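Local structure of Phospholipase/Carboxylesterase (Haliangium ochraceum, 4Q82) at residues Val208-Phe213 / Ala241-Thr246. The protein is probably a serine hydrolase of the alpha/beta type that cleaves carboxylic or phospholipid ester bonds. Sequence-based numbering, arbitrary orientation. Where two conformers were deposited one is given.
Sequences VPIWGF and ADQQLT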
ATOM      1  N   VAL A 208      12.876   3.942  -7.305  1.00 23.81           N
ATOM      2  CA  VAL A 208      11.479   3.912  -6.878  1.00 23.40           C
ATOM      3  C   VAL A 208      11.287   4.804  -5.652  1.00 22.67           C
ATOM      4  O   VAL A 208      11.983   4.631  -4.664  1.00 22.59           O
ATOM      5  CB  VAL A 208      11.047   2.478  -6.514  1.00 22.58           C
ATOM      6  CG1 VAL A 208       9.619   2.457  -6.027  1.00 21.28           C
ATOM      7  CG2 VAL A 208      11.217   1.559  -7.714  1.00 24.67           C
ATOM      8  N   PRO A 209      10.346   5.760  -5.707  1.00 22.26           N
ATOM      9  CA  PRO A 209      10.135   6.618  -4.537  1.00 21.06           C
ATOM     10  C   PRO A 209       9.496   5.816  -3.416  1.00 19.68           C
ATOM     11  O   PRO A 209       8.480   5.153  -3.658  1.00 18.40           O
ATOM     12  CB  PRO A 209       9.177   7.717  -5.046  1.00 21.43           C
ATOM     13  CG  PRO A 209       9.157   7.582  -6.543  1.00 23.84           C
ATOM     14  CD  PRO A 209       9.500   6.144  -6.850  1.00 23.26           C
ATOM     15  N   ILE A 210      10.102   5.838  -2.230  1.00 19.52           N
ATOM     16  CA  ILE A 210       9.569   5.105  -1.091  1.00 17.03           C
ATOM     17  C   ILE A 210       9.537   5.985   0.166  1.00 15.65           C
ATOM     18  O   ILE A 210      10.481   6.741   0.439  1.00 15.41           O
ATOM     19  CB  ILE A 210      10.401   3.823  -0.793  1.00 16.90           C
ATOM     20  CG1 ILE A 210      10.518   2.957  -2.053  1.00 17.63           C
ATOM     21  CG2 ILE A 210       9.742   3.053   0.387  1.00 14.25           C
ATOM     22  CD1 ILE A 210      11.460   1.730  -1.897  1.00 20.07           C
ATOM     23  N   TRP A 211       8.434   5.909   0.906  1.00 14.60           N
ATOM     24  CA  TRP A 211       8.364   6.508   2.232  1.00 14.20           C
ATOM     25  C   TRP A 211       8.169   5.371   3.224  1.00 14.17           C
ATOM     26  O   TRP A 211       7.127   4.698   3.228  1.00 14.87           O
ATOM     27  CB  TRP A 211       7.222   7.522   2.316  1.00 15.47           C
ATOM     28  CG  TRP A 211       7.232   8.403   3.540  1.00 14.72           C
ATOM     29  CD1 TRP A 211       7.949   8.225   4.690  1.00 14.54           C
ATOM     30  CD2 TRP A 211       6.469   9.600   3.713  1.00 14.93           C
ATOM     31  NE1 TRP A 211       7.667   9.260   5.581  1.00 13.96           N
ATOM     32  CE2 TRP A 211       6.771  10.118   4.987  1.00 14.83           C
ATOM     33  CE3 TRP A 211       5.559  10.293   2.897  1.00 15.53           C
ATOM     34  CZ2 TRP A 211       6.192  11.302   5.475  1.00 15.05           C
ATOM     35  CZ3 TRP A 211       4.976  11.465   3.376  1.00 17.08           C
ATOM     36  CH2 TRP A 211       5.299  11.962   4.655  1.00 16.30           C
ATOM     37  N   GLY A 212       9.188   5.130   4.047  1.00 12.86           N
ATOM     38  CA  GLY A 212       9.131   4.057   5.027  1.00 12.68           C
ATOM     39  C   GLY A 212       8.832   4.624   6.405  1.00 13.06           C
ATOM     40  O   GLY A 212       9.321   5.716   6.761  1.00 14.41           O
ATOM     41  N   PHE A 213       8.022   3.892   7.166  1.00 11.16           N
ATOM     42  CA  PHE A 213       7.578   4.293   8.523  1.00 11.61           C
ATOM     43  C   PHE A 213       7.848   3.169   9.495  1.00 10.78           C
ATOM     44  O   PHE A 213       7.589   2.004   9.151  1.00 11.27           O
ATOM     45  CB  PHE A 213       6.068   4.561   8.585  1.00 10.76           C
ATOM     46  CG  PHE A 213       5.629   5.804   7.888  1.00 12.19           C
ATOM     47  CD1 PHE A 213       5.486   5.832   6.504  1.00 11.92           C
ATOM     48  CD2 PHE A 213       5.339   6.939   8.630  1.00 11.45           C
ATOM     49  CE1 PHE A 213       5.063   7.004   5.839  1.00 12.50           C
ATOM     50  CE2 PHE A 213       4.916   8.138   7.984  1.00 12.32           C
ATOM     51  CZ  PHE A 213       4.773   8.158   6.595  1.00 12.50           C
ATOM     52  N   ALA A 241      14.951   8.878  -7.130  1.00 28.79           N
ATOM     53  CA  ALA A 241      13.607   9.212  -6.680  1.00 27.04           C
ATOM     54  C   ALA A 241      13.648   9.772  -5.260  1.00 26.14           C
ATOM     55  O   ALA A 241      14.633   9.566  -4.540  1.00 25.31           O
ATOM     56  CB  ALA A 241      12.713   7.972  -6.732  1.00 25.81           C
ATOM     57  N   ASP A 242      12.592  10.486  -4.876  0.54 25.55           N
ATOM     58  CA  ASP A 242      12.418  10.949  -3.506  0.54 24.64           C
ATOM     59  C   ASP A 242      12.437   9.755  -2.556  0.54 22.83           C
ATOM     60  O   ASP A 242      11.900   8.697  -2.875  0.54 22.09           O
ATOM     61  CB  ASP A 242      11.099  11.715  -3.347  0.54 24.36           C
ATOM     62  CG  ASP A 242      11.034  12.979  -4.200  0.54 26.10           C
ATOM     63  OD1 ASP A 242      12.089  13.508  -4.612  0.54 27.26           O
ATOM     64  OD2 ASP A 242       9.908  13.455  -4.448  0.54 26.04           O
ATOM     65  N   GLN A 243      13.056   9.925  -1.394  1.00 22.31           N
ATOM     66  CA  GLN A 243      13.111   8.868  -0.387  1.00 21.56           C
ATOM     67  C   GLN A 243      12.825   9.505   0.976  1.00 21.35           C
ATOM     68  O   GLN A 243      13.406  10.544   1.305  1.00 22.66           O
ATOM     69  CB  GLN A 243      14.495   8.181  -0.406  1.00 21.47           C
ATOM     70  CG  GLN A 243      14.910   7.615  -1.763  1.00 21.80           C
ATOM     71  CD  GLN A 243      14.008   6.483  -2.220  1.00 21.24           C
ATOM     72  OE1 GLN A 243      13.282   5.887  -1.420  1.00 19.59           O
ATOM     73  NE2 GLN A 243      14.040   6.185  -3.510  1.00 22.06           N
ATOM     74  N   GLN A 244      11.920   8.926   1.758  1.00 19.74           N
ATOM     75  CA  GLN A 244      11.611   9.504   3.067  1.00 19.74           C
ATOM     76  C   GLN A 244      11.539   8.454   4.147  1.00 17.14           C
ATOM     77  O   GLN A 244      11.118   7.312   3.918  1.00 16.63           O
ATOM     78  CB  GLN A 244      10.288  10.264   3.053  1.00 22.10           C
ATOM     79  CG  GLN A 244      10.338  11.628   2.389  1.00 28.07           C
ATOM     80  CD  GLN A 244       9.181  12.478   2.884  1.00 32.33           C
ATOM     81  OE1 GLN A 244       9.236  13.037   3.984  1.00 34.53           O
ATOM     82  NE2 GLN A 244       8.102  12.519   2.112  1.00 32.96           N
ATOM     83  N   LEU A 245      11.959   8.839   5.343  1.00 15.85           N
ATOM     84  CA  LEU A 245      11.938   7.894   6.472  1.00 15.68           C
ATOM     85  C   LEU A 245      11.284   8.580   7.672  1.00 15.62           C
ATOM     86  O   LEU A 245      11.668   9.713   8.034  1.00 16.93           O
ATOM     87  CB  LEU A 245      13.366   7.456   6.831  1.00 16.98           C
ATOM     88  CG  LEU A 245      13.516   6.753   8.182  1.00 16.20           C
ATOM     89  CD1 LEU A 245      12.807   5.377   8.167  1.00 14.86           C
ATOM     90  CD2 LEU A 245      14.998   6.558   8.587  1.00 17.73           C
ATOM     91  N   THR A 246      10.339   7.905   8.307  1.00 13.71           N
ATOM     92  CA  THR A 246       9.692   8.457   9.493  1.00 13.02           C
ATOM     93  C   THR A 246       9.824   7.447  10.593  1.00 13.49           C
ATOM     94  O   THR A 246       9.401   6.314  10.427  1.00 13.20           O
ATOM     95  CB  THR A 246       8.218   8.756   9.234  1.00 13.60           C
ATOM     96  OG1 THR A 246       8.145   9.855   8.324  1.00 14.93           O
ATOM     97  CG2 THR A 246       7.494   9.137  10.541  1.00 12.83           C
TER
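With chi1 at -168°, Trp-211 turns CG anti to its own amide nitrogen, which lays the indole across Gln-244 and carries NE1 to Thr-246, whose OG1 stands beside its backbone N (chi1 -69°). Trp-211 NE1 donates to Thr-246 OG1 at 2.8 Å, and the hydroxyl oxygen sits at the ring edge, in plane. Over one indole face lies Gln-244: its CB is 3.6 Å from the centroid of the five-membered ring of Trp-211 in a CH-pi contact, while its amide stacks on the six-membered ring, the planes 27° apart. Phe-213 CZ meets the opposite face, and the Phe-213 ring packs alongside Thr-246 CB. Replacing Trp-211 with an alanine would probably leave the Gln-244 amide without its stacking surface and Thr-246 OG1 without this donor. On the other sheet face, the bent Gln-243 side chain reaches back, NE2 donating to Val-208 O at 2.8 Å from above the carbonyl plane, while OE1 takes a longer, bent bond from Ile-210 N, which also makes a weak one to Asp-242 O. Backbone bonds Gln-244 N to Ile-210 O, Gly-212 N to Gln-244 O and Thr-246 N to Gly-212 O join parallel strands 210-215 and 243-248, the latter at the sheet's edge. With helix 224-235 they form a beta-alpha-beta crossover, consistent with an alpha/beta-hydrolase fold.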